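Local coordinates for N-acyl homoserine lactonase (Bacillus thuringiensis, PDB 5EHT), which hydrolyses the lactone ring of short- and long-chain N-acyl homoserine lactones, binding two zinc ions per subunit as cofactor, at residues Ser186-Leu191 with Lys228-Met233; Asn35-Cys40 with His238-Glu243; His107-His112 with Glu138-Glu143; Asp98-Ile103 with Gly117-Thr122. The protein carries 7 engineered substitutions. One frame throughout, in Å; residues are numbered along the deposited sequence.

How the contacts relate
Contact 2 spans nearly the whole chain: strand 33-45 opens it, and His238-Glu243, close to the C terminus, closes it, so the other three contacts all fall within that one long loop. Contact 4 opens next, at Asp98-Ile103, and contact 3 follows at His107-His112. Contact 4 closes at Gly117-Thr122 before contact 3 does at Glu138-Glu143, so these two cross along the chain. Contact 1 comes later and in series, joining strands 187-193 and 233-236 of the five-stranded sheet. Contacts 2 and 3 meet at a shared zinc ion, while contact 4 belongs to the seven-stranded sheet that also contains strand 33-45.

Contact 1: residues Ser186-Leu191 with Lys228-Met233; sequences SGSVLL and KKEKPM. Engineered in segment 228-233: Met233 (natural residue Ile).
Val189 and Met233 pair as a parallel beta bridge, their CA atoms 4.7 Å apart, just where the chain has left a helix and enters the last strand of its sheet. Met233 bonds through both its N and its O, to the residues before and after Val189. Met233 N donates to Ser188 O at 3.0 Å. Leu190 N reaches Met233 O at 2.7 Å in an almost perfectly straight bond, 179° at the hydrogen, and a CA-H...O contact from Val189 CA to the same oxygen supports it. Upstream, Lys231 has a positive phi and ends the helical run; its side chain folds back so that NZ donates to Lys228 O. Pro232 then lays its ring along the strand. Its CB rests 3.9 Å from Ser188 CB, while its CG touches Leu190 CB at 4.0 Å, so the one pyrrolidine ring touches the side chains before and after Val189. In Met233, an engineered residue, CG lies anti to the carbonyl carbon (chi1 -64°) and the chain continues extended (chi2 174°), bringing SD to 3.9 Å from Ser186 CB. The hydroxyls of the two serines turn elsewhere: Ser188 OG bonds Glu182 rather than the more distant Glu230, and Ser186 OG bonds the C-terminal carboxylate of Ile253. On its other edge strand 187-193 pairs antiparallel with strand 177-183. Helix 213-230 packs against one face of the sheet, with Leu190 and Pro232 both touching Val227, whereas Val189 meets Leu9 of strand 8-20 and Phe235 of strand 233-236.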
# COMPACT_ATOMS: atom_id res chain seq x y z
N SER A 186 18.57 -8.09 4.31
CA SER A 186 18.03 -7.69 5.63
C SER A 186 17.26 -8.72 6.39
O SER A 186 16.99 -8.46 7.53
CB SER A 186 17.05 -6.50 5.47
OG SER A 186 17.71 -5.41 4.79
N GLY A 187 16.88 -9.85 5.78
CA GLY A 187 16.03 -10.81 6.49
C GLY A 187 14.59 -10.38 6.47
O GLY A 187 14.11 -9.84 5.48
N SER A 188 13.92 -10.48 7.59
CA SER A 188 12.47 -10.39 7.67
C SER A 188 12.06 -8.92 7.74
O SER A 188 12.59 -8.12 8.53
CB SER A 188 11.93 -11.11 8.92
OG SER A 188 12.22 -12.48 8.87
N VAL A 189 11.11 -8.54 6.87
CA VAL A 189 10.58 -7.20 6.77
C VAL A 189 9.06 -7.26 6.74
O VAL A 189 8.48 -7.98 5.93
CB VAL A 189 11.06 -6.46 5.47
CG1 VAL A 189 10.45 -5.09 5.35
CG2 VAL A 189 12.57 -6.41 5.43
N LEU A 190 8.44 -6.46 7.63
CA LEU A 190 6.99 -6.33 7.68
C LEU A 190 6.60 -4.95 7.13
O LEU A 190 6.98 -3.97 7.71
CB LEU A 190 6.47 -6.54 9.11
CG LEU A 190 4.99 -6.29 9.29
CD1 LEU A 190 4.07 -7.15 8.47
CD2 LEU A 190 4.65 -6.36 10.77
N LEU A 191 5.90 -4.99 6.00
CA LEU A 191 5.30 -3.77 5.45
C LEU A 191 3.86 -3.78 5.93
O LEU A 191 3.04 -4.56 5.42
CB LEU A 191 5.39 -3.73 3.91
CG LEU A 191 6.75 -3.88 3.30
CD1 LEU A 191 6.61 -3.81 1.77
CD2 LEU A 191 7.72 -2.86 3.79
N LYS A 228 6.43 -10.75 17.41
CA LYS A 228 7.00 -11.45 18.52
C LYS A 228 7.79 -12.67 18.08
O LYS A 228 8.86 -12.95 18.60
CB LYS A 228 5.87 -11.86 19.48
CG LYS A 228 5.81 -11.07 20.75
CD LYS A 228 5.23 -11.94 21.87
CE LYS A 228 3.71 -12.02 21.74
NZ LYS A 228 3.03 -10.75 22.11
N LYS A 229 7.28 -13.36 17.07
CA LYS A 229 7.91 -14.60 16.56
C LYS A 229 9.11 -14.32 15.63
O LYS A 229 10.10 -15.02 15.67
CB LYS A 229 6.88 -15.45 15.79
CG LYS A 229 6.00 -16.15 16.77
CD LYS A 229 5.03 -17.04 16.01
CE LYS A 229 3.83 -17.38 16.84
NZ LYS A 229 3.22 -18.54 16.15
N GLU A 230 8.94 -13.34 14.73
CA GLU A 230 9.87 -13.11 13.63
C GLU A 230 10.82 -11.96 13.82
O GLU A 230 11.81 -11.92 13.14
CB GLU A 230 9.12 -12.93 12.35
CG GLU A 230 8.16 -14.05 12.01
CD GLU A 230 8.81 -15.22 11.33
OE1 GLU A 230 8.03 -16.15 10.97
OE2 GLU A 230 10.05 -15.16 11.09
N LYS A 231 10.52 -11.04 14.73
CA LYS A 231 11.37 -9.85 14.97
C LYS A 231 11.82 -9.13 13.66
O LYS A 231 13.05 -8.95 13.41
CB LYS A 231 12.62 -10.26 15.78
CG LYS A 231 12.24 -11.00 17.07
CD LYS A 231 13.39 -11.70 17.85
CE LYS A 231 12.85 -12.73 18.88
NZ LYS A 231 11.83 -13.75 18.43
N PRO A 232 10.86 -8.75 12.83
CA PRO A 232 11.19 -8.13 11.58
C PRO A 232 11.51 -6.63 11.69
O PRO A 232 11.22 -5.99 12.71
CB PRO A 232 9.93 -8.31 10.80
CG PRO A 232 8.86 -8.15 11.82
CD PRO A 232 9.43 -8.86 13.00
N MET A 233 12.06 -6.07 10.63
CA MET A 233 12.04 -4.64 10.47
C MET A 233 10.60 -4.32 10.12
O MET A 233 9.96 -5.03 9.38
CB MET A 233 12.96 -4.22 9.32
CG MET A 233 14.43 -4.52 9.56
SD MET A 233 15.31 -4.11 8.02
CE MET A 233 15.51 -2.36 8.31

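Contact 2: residues Asn35-Cys40 with His238-Glu243; sequences NVPVWC and HDIEQE. Engineered in segment 35-40: Val36 (natural residue Leu). With ZN (zinc ion), chain B.
His238 uses both nitrogens of one ring, NE2 to bind a zinc ion at 2.1 Å and ND1 to donate a hydrogen bond to Pro37 O on strand 33-45. The ND1 bond, 2.8 Å to Pro37 O, runs nearly along the carbonyl axis and lies within 4° of the ring plane, so the metal and the strand fix the rotation of the imidazole. Val36, an engineered residue, supports the same ring obliquely, its CG2 standing 3.9 Å from His238 ND1. Pro37 O is thus a second-shell group of the binuclear centre of the metallo-beta-lactamase fold, positioning a first-shell ligand: His238, just after strand 233-236, joins Asp111, His112 and Asp194 at the zinc. Beyond the histidine the chain turns into a short helix, for which Asp239 serves as N-cap by accepting from Gln242 N at 3.0 Å. Glu243 reaches back from that helix with CG anti to its backbone N (chi1 179°) and the rest of the chain extended; its carboxylate passes alongside Pro37, OE2 lying 3.6 Å from Pro37 CD, and OE1 forms a salt bridge to Arg16. Pro37 CB lies over one face of Trp39. A water accepts from both Trp39 NE1 and Asp239 N, each at 2.9 Å, while Ile240 CD1 presses on Asn35 O and the CG1 branch of Val36.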
# COMPACT_ATOMS: atom_id res chain seq x y z
N ASN A 35 1.26 16.33 5.20
CA ASN A 35 1.67 15.92 3.86
C ASN A 35 2.40 14.59 3.96
O ASN A 35 3.60 14.55 4.32
CB ASN A 35 2.54 17.00 3.27
CG ASN A 35 2.88 16.75 1.81
OD1 ASN A 35 2.81 15.62 1.35
ND2 ASN A 35 3.24 17.81 1.07
N VAL A 36 1.64 13.51 3.80
CA VAL A 36 2.11 12.15 4.07
C VAL A 36 2.63 11.54 2.76
O VAL A 36 2.21 11.84 1.66
CB VAL A 36 1.06 11.24 4.70
CG1 VAL A 36 0.49 11.82 5.98
CG2 VAL A 36 -0.03 10.85 3.74
N PRO A 37 3.61 10.58 2.92
CA PRO A 37 4.12 9.92 1.74
C PRO A 37 3.12 8.93 1.17
O PRO A 37 2.35 8.32 1.90
CB PRO A 37 5.34 9.14 2.21
CG PRO A 37 5.04 8.93 3.66
CD PRO A 37 4.29 10.16 4.13
N VAL A 38 3.11 8.78 -0.15
CA VAL A 38 2.48 7.68 -0.81
C VAL A 38 3.57 6.81 -1.36
O VAL A 38 4.53 7.29 -2.00
CB VAL A 38 1.51 8.19 -1.90
CG1 VAL A 38 1.00 7.03 -2.79
CG2 VAL A 38 0.41 9.01 -1.31
N TRP A 39 3.46 5.49 -1.16
CA TRP A 39 4.50 4.54 -1.54
C TRP A 39 3.99 3.50 -2.54
O TRP A 39 2.85 3.05 -2.46
CB TRP A 39 4.95 3.70 -0.26
CG TRP A 39 5.51 4.50 0.80
CD1 TRP A 39 4.94 4.78 2.03
CD2 TRP A 39 6.85 5.02 0.85
NE1 TRP A 39 5.81 5.48 2.81
CE2 TRP A 39 7.01 5.63 2.15
CE3 TRP A 39 7.95 5.00 0.01
CZ2 TRP A 39 8.22 6.23 2.54
CZ3 TRP A 39 9.10 5.61 0.41
CH2 TRP A 39 9.24 6.19 1.63
N CYS A 40 4.91 3.06 -3.40
CA CYS A 40 4.81 1.73 -3.95
C CYS A 40 6.18 1.05 -3.69
O CYS A 40 7.17 1.66 -3.33
CB CYS A 40 4.45 1.73 -5.44
SG CYS A 40 5.77 2.39 -6.54
N HIS A 238 1.96 5.51 6.18
CA HIS A 238 1.90 6.94 5.87
C HIS A 238 2.49 7.71 7.01
O HIS A 238 1.79 8.46 7.70
CB HIS A 238 0.45 7.37 5.57
CG HIS A 238 -0.21 6.80 4.37
ND1 HIS A 238 0.19 7.05 3.08
CD2 HIS A 238 -1.30 6.02 4.27
CE1 HIS A 238 -0.66 6.48 2.26
NE2 HIS A 238 -1.57 5.85 2.97
N ASP A 239 3.79 7.51 7.25
CA ASP A 239 4.45 7.96 8.47
C ASP A 239 5.59 8.94 8.11
O ASP A 239 6.71 8.54 7.69
CB ASP A 239 5.01 6.76 9.23
CG ASP A 239 5.51 7.05 10.64
OD1 ASP A 239 5.94 8.22 10.83
OD2 ASP A 239 5.52 6.15 11.51
N ILE A 240 5.31 10.23 8.32
CA ILE A 240 6.23 11.31 7.99
C ILE A 240 7.51 11.21 8.80
O ILE A 240 8.60 11.48 8.29
CB ILE A 240 5.58 12.66 8.26
CG1 ILE A 240 4.49 12.91 7.16
CG2 ILE A 240 6.60 13.75 8.36
CD1 ILE A 240 3.48 13.97 7.59
N GLU A 241 7.41 10.82 10.06
CA GLU A 241 8.61 10.71 10.87
C GLU A 241 9.47 9.55 10.40
O GLU A 241 10.68 9.69 10.22
CB GLU A 241 8.22 10.51 12.33
CG GLU A 241 7.52 11.71 12.93
CD GLU A 241 8.47 12.94 13.08
OE1 GLU A 241 9.74 12.81 13.08
OE2 GLU A 241 7.93 14.06 13.18
N GLN A 242 8.87 8.37 10.23
CA GLN A 242 9.66 7.18 9.82
C GLN A 242 10.27 7.42 8.45
O GLN A 242 11.39 6.98 8.14
CB GLN A 242 8.84 5.91 9.78
CG GLN A 242 9.67 4.73 9.51
CD GLN A 242 8.88 3.42 9.55
OE1 GLN A 242 7.90 3.25 8.81
NE2 GLN A 242 9.31 2.50 10.39
N GLU A 243 9.53 8.11 7.58
CA GLU A 243 10.03 8.38 6.23
C GLU A 243 11.40 8.99 6.23
O GLU A 243 12.23 8.69 5.37
CB GLU A 243 9.06 9.29 5.48
CG GLU A 243 9.44 9.70 4.07
CD GLU A 243 8.50 10.72 3.48
OE1 GLU A 243 8.70 10.97 2.28
OE2 GLU A 243 7.72 11.39 4.21
ZN ZN B . -3.03 4.67 2.07
O HOH W 1 5.39 5.66 5.72
O HOH W 2 -5.08 4.86 2.12

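Contact 3: residues His107-His112 with Glu138-Glu143; sequences HLHFDH and EEYMTE. Engineered in segment 138-143: Thr142 (natural residue Lys). With ZN (zinc ion), chain C; ZN (zinc ion), chain B.
Phe110 and Met141 form the tight end of this contact, with Met141 SD 3.5 Å from Phe110 CB and oblique to the aromatic ring, a Met-aromatic contact. Met141 has CG anti to its carbonyl carbon (chi1 -55°) and runs on extended, which carries the sulfur to Phe110. Tyr140 packs just as closely on Leu108, whose O approaches the edge of its ring, 3.4 Å from Tyr140 CD1. The His109 and Tyr140 rings also meet obliquely, planes at 45°. The two segments share no direct hydrogen bond. One water donates to Leu108 O and accepts from Met141 N at 2.8 Å. The side toward Glu139 is looser and is bridged by a second water, which lies in the plane of the His109 ring, accepts from NE2 at 2.9 Å, and donates to Tyr140 OH and probably to Glu139 OE2, though that last distance is too short to be certain. Glu139 also pairs with Arg137, and Tyr140 OH bonds Glu130; a glycerol beside His109 is consistent with an accessible pocket. Segment 107-112 carries the HXHXDH signature: His107 and His109 join His172 and Asp194 on one zinc, Asp111 and His112 join Asp194 and His238 on the other, and a water bridges the metals. With His109 ND1 on zinc at 2.1 Å and NE2 held by water, Glu139 and Tyr140 probably orient this ligand indirectly, as second-shell groups.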
# COMPACT_ATOMS: atom_id res chain seq x y z
N HIS A 107 -4.76 -2.84 -0.94
CA HIS A 107 -6.14 -2.51 -0.88
C HIS A 107 -6.44 -1.54 -2.07
O HIS A 107 -5.51 -1.18 -2.79
CB HIS A 107 -6.52 -1.93 0.49
CG HIS A 107 -5.92 -0.65 0.88
ND1 HIS A 107 -4.55 -0.43 0.96
CD2 HIS A 107 -6.49 0.47 1.42
CE1 HIS A 107 -4.33 0.73 1.52
NE2 HIS A 107 -5.47 1.31 1.79
N LEU A 108 -7.70 -1.21 -2.22
CA LEU A 108 -8.13 -0.51 -3.41
C LEU A 108 -8.43 0.98 -3.18
O LEU A 108 -9.06 1.62 -4.01
CB LEU A 108 -9.25 -1.23 -4.13
CG LEU A 108 -8.90 -2.64 -4.68
CD1 LEU A 108 -10.13 -3.33 -5.21
CD2 LEU A 108 -7.73 -2.61 -5.65
N HIS A 109 -8.00 1.57 -2.09
CA HIS A 109 -8.04 3.00 -1.92
C HIS A 109 -7.26 3.68 -3.03
O HIS A 109 -6.32 3.10 -3.61
CB HIS A 109 -7.45 3.42 -0.56
CG HIS A 109 -8.35 3.08 0.58
ND1 HIS A 109 -7.94 3.17 1.87
CD2 HIS A 109 -9.63 2.64 0.59
CE1 HIS A 109 -8.94 2.82 2.66
NE2 HIS A 109 -9.97 2.50 1.91
N PHE A 110 -7.67 4.91 -3.32
CA PHE A 110 -7.16 5.61 -4.52
C PHE A 110 -5.67 5.83 -4.52
O PHE A 110 -5.07 5.93 -5.61
CB PHE A 110 -7.92 6.94 -4.75
CG PHE A 110 -7.38 8.09 -3.96
CD1 PHE A 110 -7.49 8.17 -2.57
CD2 PHE A 110 -6.68 9.02 -4.59
CE1 PHE A 110 -6.88 9.24 -1.88
CE2 PHE A 110 -6.13 10.07 -3.93
CZ PHE A 110 -6.20 10.19 -2.57
N ASP A 111 -5.05 5.91 -3.33
CA ASP A 111 -3.63 6.12 -3.21
C ASP A 111 -2.83 4.81 -3.30
O ASP A 111 -1.60 4.89 -3.26
CB ASP A 111 -3.30 6.93 -1.92
CG ASP A 111 -3.80 6.26 -0.62
OD1 ASP A 111 -5.01 5.85 -0.61
OD2 ASP A 111 -3.01 6.16 0.42
N HIS A 112 -3.49 3.68 -3.51
CA HIS A 112 -2.86 2.39 -3.64
C HIS A 112 -3.17 1.70 -4.92
O HIS A 112 -2.37 0.83 -5.36
CB HIS A 112 -3.29 1.48 -2.44
CG HIS A 112 -2.85 2.04 -1.14
ND1 HIS A 112 -1.67 1.69 -0.54
CD2 HIS A 112 -3.34 3.07 -0.40
CE1 HIS A 112 -1.49 2.46 0.53
NE2 HIS A 112 -2.49 3.31 0.64
N GLU A 138 -18.48 3.88 -0.92
CA GLU A 138 -18.20 5.12 -1.62
C GLU A 138 -16.80 5.77 -1.32
O GLU A 138 -16.52 6.82 -1.82
CB GLU A 138 -19.38 6.14 -1.51
CG GLU A 138 -20.04 6.32 -0.14
CD GLU A 138 -19.17 7.10 0.84
OE1 GLU A 138 -18.30 6.48 1.51
OE2 GLU A 138 -19.36 8.34 0.93
N GLU A 139 -15.91 5.16 -0.56
CA GLU A 139 -14.50 5.68 -0.49
C GLU A 139 -13.66 5.20 -1.73
O GLU A 139 -12.44 5.59 -1.92
CB GLU A 139 -13.79 5.34 0.83
CG GLU A 139 -13.57 3.89 1.16
CD GLU A 139 -14.83 3.21 1.77
OE1 GLU A 139 -15.98 3.72 1.64
OE2 GLU A 139 -14.67 2.12 2.40
N TYR A 140 -14.33 4.38 -2.55
CA TYR A 140 -13.72 3.83 -3.78
C TYR A 140 -14.04 4.55 -5.03
O TYR A 140 -15.23 4.83 -5.38
CB TYR A 140 -14.05 2.35 -3.93
CG TYR A 140 -13.49 1.54 -2.77
CD1 TYR A 140 -12.20 1.09 -2.77
CD2 TYR A 140 -14.27 1.22 -1.62
CE1 TYR A 140 -11.68 0.32 -1.73
CE2 TYR A 140 -13.77 0.45 -0.53
CZ TYR A 140 -12.47 0.04 -0.64
OH TYR A 140 -11.92 -0.67 0.36
N MET A 141 -12.98 4.78 -5.73
CA MET A 141 -13.03 5.44 -7.05
C MET A 141 -13.14 4.35 -8.15
O MET A 141 -12.59 3.23 -8.04
CB MET A 141 -11.78 6.34 -7.29
CG MET A 141 -11.54 7.39 -6.21
SD MET A 141 -10.27 8.58 -6.73
CE MET A 141 -11.19 9.44 -7.89
N THR A 142 -13.82 4.76 -9.23
CA THR A 142 -13.97 3.97 -10.48
C THR A 142 -12.60 3.38 -10.91
O THR A 142 -12.47 2.18 -11.31
CB THR A 142 -14.62 4.85 -11.64
OG1 THR A 142 -13.65 5.72 -12.23
CG2 THR A 142 -15.83 5.72 -11.14
N GLU A 143 -11.60 4.23 -10.81
CA GLU A 143 -10.21 3.97 -11.29
C GLU A 143 -9.50 2.83 -10.59
O GLU A 143 -8.50 2.19 -11.08
CB GLU A 143 -9.31 5.27 -11.08
CG GLU A 143 -9.58 6.48 -11.91
CD GLU A 143 -10.55 7.52 -11.30
OE1 GLU A 143 -11.55 7.05 -10.66
OE2 GLU A 143 -10.32 8.77 -11.51
ZN ZN C . -5.95 3.16 2.66
ZN ZN B . -3.03 4.67 2.07
O HOH W 3 -10.54 4.04 -4.53
O HOH W 4 -12.40 1.13 2.83
O HOH W 2 -5.08 4.86 2.12

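Contact 4: residues Asp98-Ile103 with Gly117-Thr122; sequences DDLLYI and GAFTNT
Ile103 places its CD1 methyl over one face of the Phe119 ring, 3.9 Å from the centroid and 21° off the normal, a CH-pi contact displaced toward the CD1 rim of the ring. Leu51 of strand 48-52 and Leu90 of helix 86-93 also pack on this ring. Thr122 fills the middle of the contact. With CG2 anti to its backbone N and OG1 beside it (chi1 -49°), the CG2 methyl packs against the backbone of Tyr102 and the side chain of Ile103, 3.6 Å from Tyr102 CA and 3.7 Å from Ile103 CG1, while the hydroxyl turns to a pair of waters. One of these waters donates to Thr122 OG1 at 2.8 Å and to Asp98 OD1, and accepts from Asn121 N. The other accepts from Thr122 OG1 and donates to Asp98 O; its distances to OG1 and to Leu100 O are too short for the details to be certain. Toward the exposed end the side chains of Asp98 and Asn121 bond directly: ND2 of Asn121 meets OD1 of Asp98 at 3.0 Å, nearly straight at 174°, in its own amide plane but from above the carboxylate. Just beyond Thr122 the backbone of Ile103 bonds Pro123 and Ile125, which sets strands 102-104 and 124-127 side by side and parallel. The excursion between them carries helix 110-113 and four of the zinc ligands, a beta-alpha-beta crossover of the metallo-beta-lactamase fold.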
# COMPACT_ATOMS: atom_id res chain seq x y z
N ASP A 98 4.14 -4.56 -18.73
CA ASP A 98 4.06 -5.99 -19.12
C ASP A 98 5.32 -6.73 -18.67
O ASP A 98 5.33 -7.96 -18.69
CB ASP A 98 3.84 -6.14 -20.59
CG ASP A 98 2.44 -5.79 -21.02
OD1 ASP A 98 1.47 -5.56 -20.23
OD2 ASP A 98 2.30 -5.69 -22.25
N ASP A 99 6.31 -6.01 -18.13
CA ASP A 99 7.48 -6.64 -17.57
C ASP A 99 7.23 -7.29 -16.16
O ASP A 99 7.99 -8.13 -15.70
CB ASP A 99 8.65 -5.66 -17.37
CG ASP A 99 9.26 -5.16 -18.69
OD1 ASP A 99 9.18 -5.89 -19.73
OD2 ASP A 99 9.85 -4.06 -18.61
N LEU A 100 6.23 -6.80 -15.47
CA LEU A 100 5.98 -7.19 -14.11
C LEU A 100 5.45 -8.63 -14.09
O LEU A 100 4.70 -9.10 -14.98
CB LEU A 100 5.03 -6.18 -13.47
CG LEU A 100 5.54 -4.83 -12.92
CD1 LEU A 100 6.62 -5.11 -11.90
CD2 LEU A 100 6.04 -3.82 -13.94
N LEU A 101 5.86 -9.39 -13.06
CA LEU A 101 5.36 -10.73 -12.81
C LEU A 101 3.95 -10.67 -12.18
O LEU A 101 3.04 -11.38 -12.59
CB LEU A 101 6.36 -11.49 -11.88
CG LEU A 101 5.96 -12.88 -11.54
CD1 LEU A 101 6.15 -13.79 -12.74
CD2 LEU A 101 6.79 -13.37 -10.37
N TYR A 102 3.79 -9.85 -11.12
CA TYR A 102 2.57 -9.63 -10.44
C TYR A 102 2.50 -8.18 -9.98
O TYR A 102 3.53 -7.56 -9.76
CB TYR A 102 2.44 -10.51 -9.15
CG TYR A 102 2.40 -11.98 -9.38
CD1 TYR A 102 1.35 -12.55 -9.98
CD2 TYR A 102 3.38 -12.82 -8.85
CE1 TYR A 102 1.28 -13.90 -10.21
CE2 TYR A 102 3.35 -14.17 -9.05
CZ TYR A 102 2.26 -14.73 -9.70
OH TYR A 102 2.19 -16.07 -9.93
N ILE A 103 1.26 -7.75 -9.82
CA ILE A 103 0.97 -6.57 -9.05
C ILE A 103 0.29 -7.11 -7.76
O ILE A 103 -0.57 -7.98 -7.85
CB ILE A 103 -0.01 -5.58 -9.76
CG1 ILE A 103 0.34 -5.35 -11.22
CG2 ILE A 103 -0.25 -4.34 -8.90
CD1 ILE A 103 1.67 -4.75 -11.39
N GLY A 117 -5.14 0.51 -13.71
CA GLY A 117 -5.57 0.38 -15.11
C GLY A 117 -4.42 0.34 -16.14
O GLY A 117 -4.61 -0.19 -17.24
N ALA A 118 -3.23 0.73 -15.73
CA ALA A 118 -2.06 0.65 -16.54
C ALA A 118 -1.65 -0.79 -16.86
O ALA A 118 -0.86 -1.03 -17.76
CB ALA A 118 -0.89 1.42 -16.04
N PHE A 119 -2.05 -1.72 -15.98
CA PHE A 119 -1.56 -3.11 -16.04
C PHE A 119 -2.69 -3.98 -16.50
O PHE A 119 -3.54 -4.38 -15.73
CB PHE A 119 -1.06 -3.52 -14.65
CG PHE A 119 -0.04 -2.63 -14.08
CD1 PHE A 119 1.28 -2.76 -14.40
CD2 PHE A 119 -0.43 -1.54 -13.32
CE1 PHE A 119 2.21 -1.86 -13.92
CE2 PHE A 119 0.50 -0.62 -12.85
CZ PHE A 119 1.83 -0.77 -13.18
N THR A 120 -2.78 -4.23 -17.81
CA THR A 120 -3.88 -4.94 -18.41
C THR A 120 -3.66 -6.41 -18.64
O THR A 120 -4.57 -7.14 -18.95
CB THR A 120 -4.41 -4.26 -19.70
OG1 THR A 120 -3.37 -4.31 -20.68
CG2 THR A 120 -4.81 -2.87 -19.39
N ASN A 121 -2.39 -6.84 -18.48
CA ASN A 121 -2.01 -8.21 -18.64
C ASN A 121 -1.51 -8.88 -17.34
O ASN A 121 -1.83 -10.06 -17.08
CB ASN A 121 -0.95 -8.35 -19.71
CG ASN A 121 -1.48 -7.94 -21.06
OD1 ASN A 121 -2.47 -8.47 -21.54
ND2 ASN A 121 -0.85 -6.92 -21.64
N THR A 122 -0.82 -8.14 -16.52
CA THR A 122 -0.19 -8.66 -15.31
C THR A 122 -1.30 -9.05 -14.36
O THR A 122 -2.22 -8.34 -14.08
CB THR A 122 0.65 -7.56 -14.66
OG1 THR A 122 1.49 -6.95 -15.61
CG2 THR A 122 1.44 -8.08 -13.51
O HOH W 5 0.29 -5.48 -17.71
O HOH W 6 3.06 -8.42 -16.79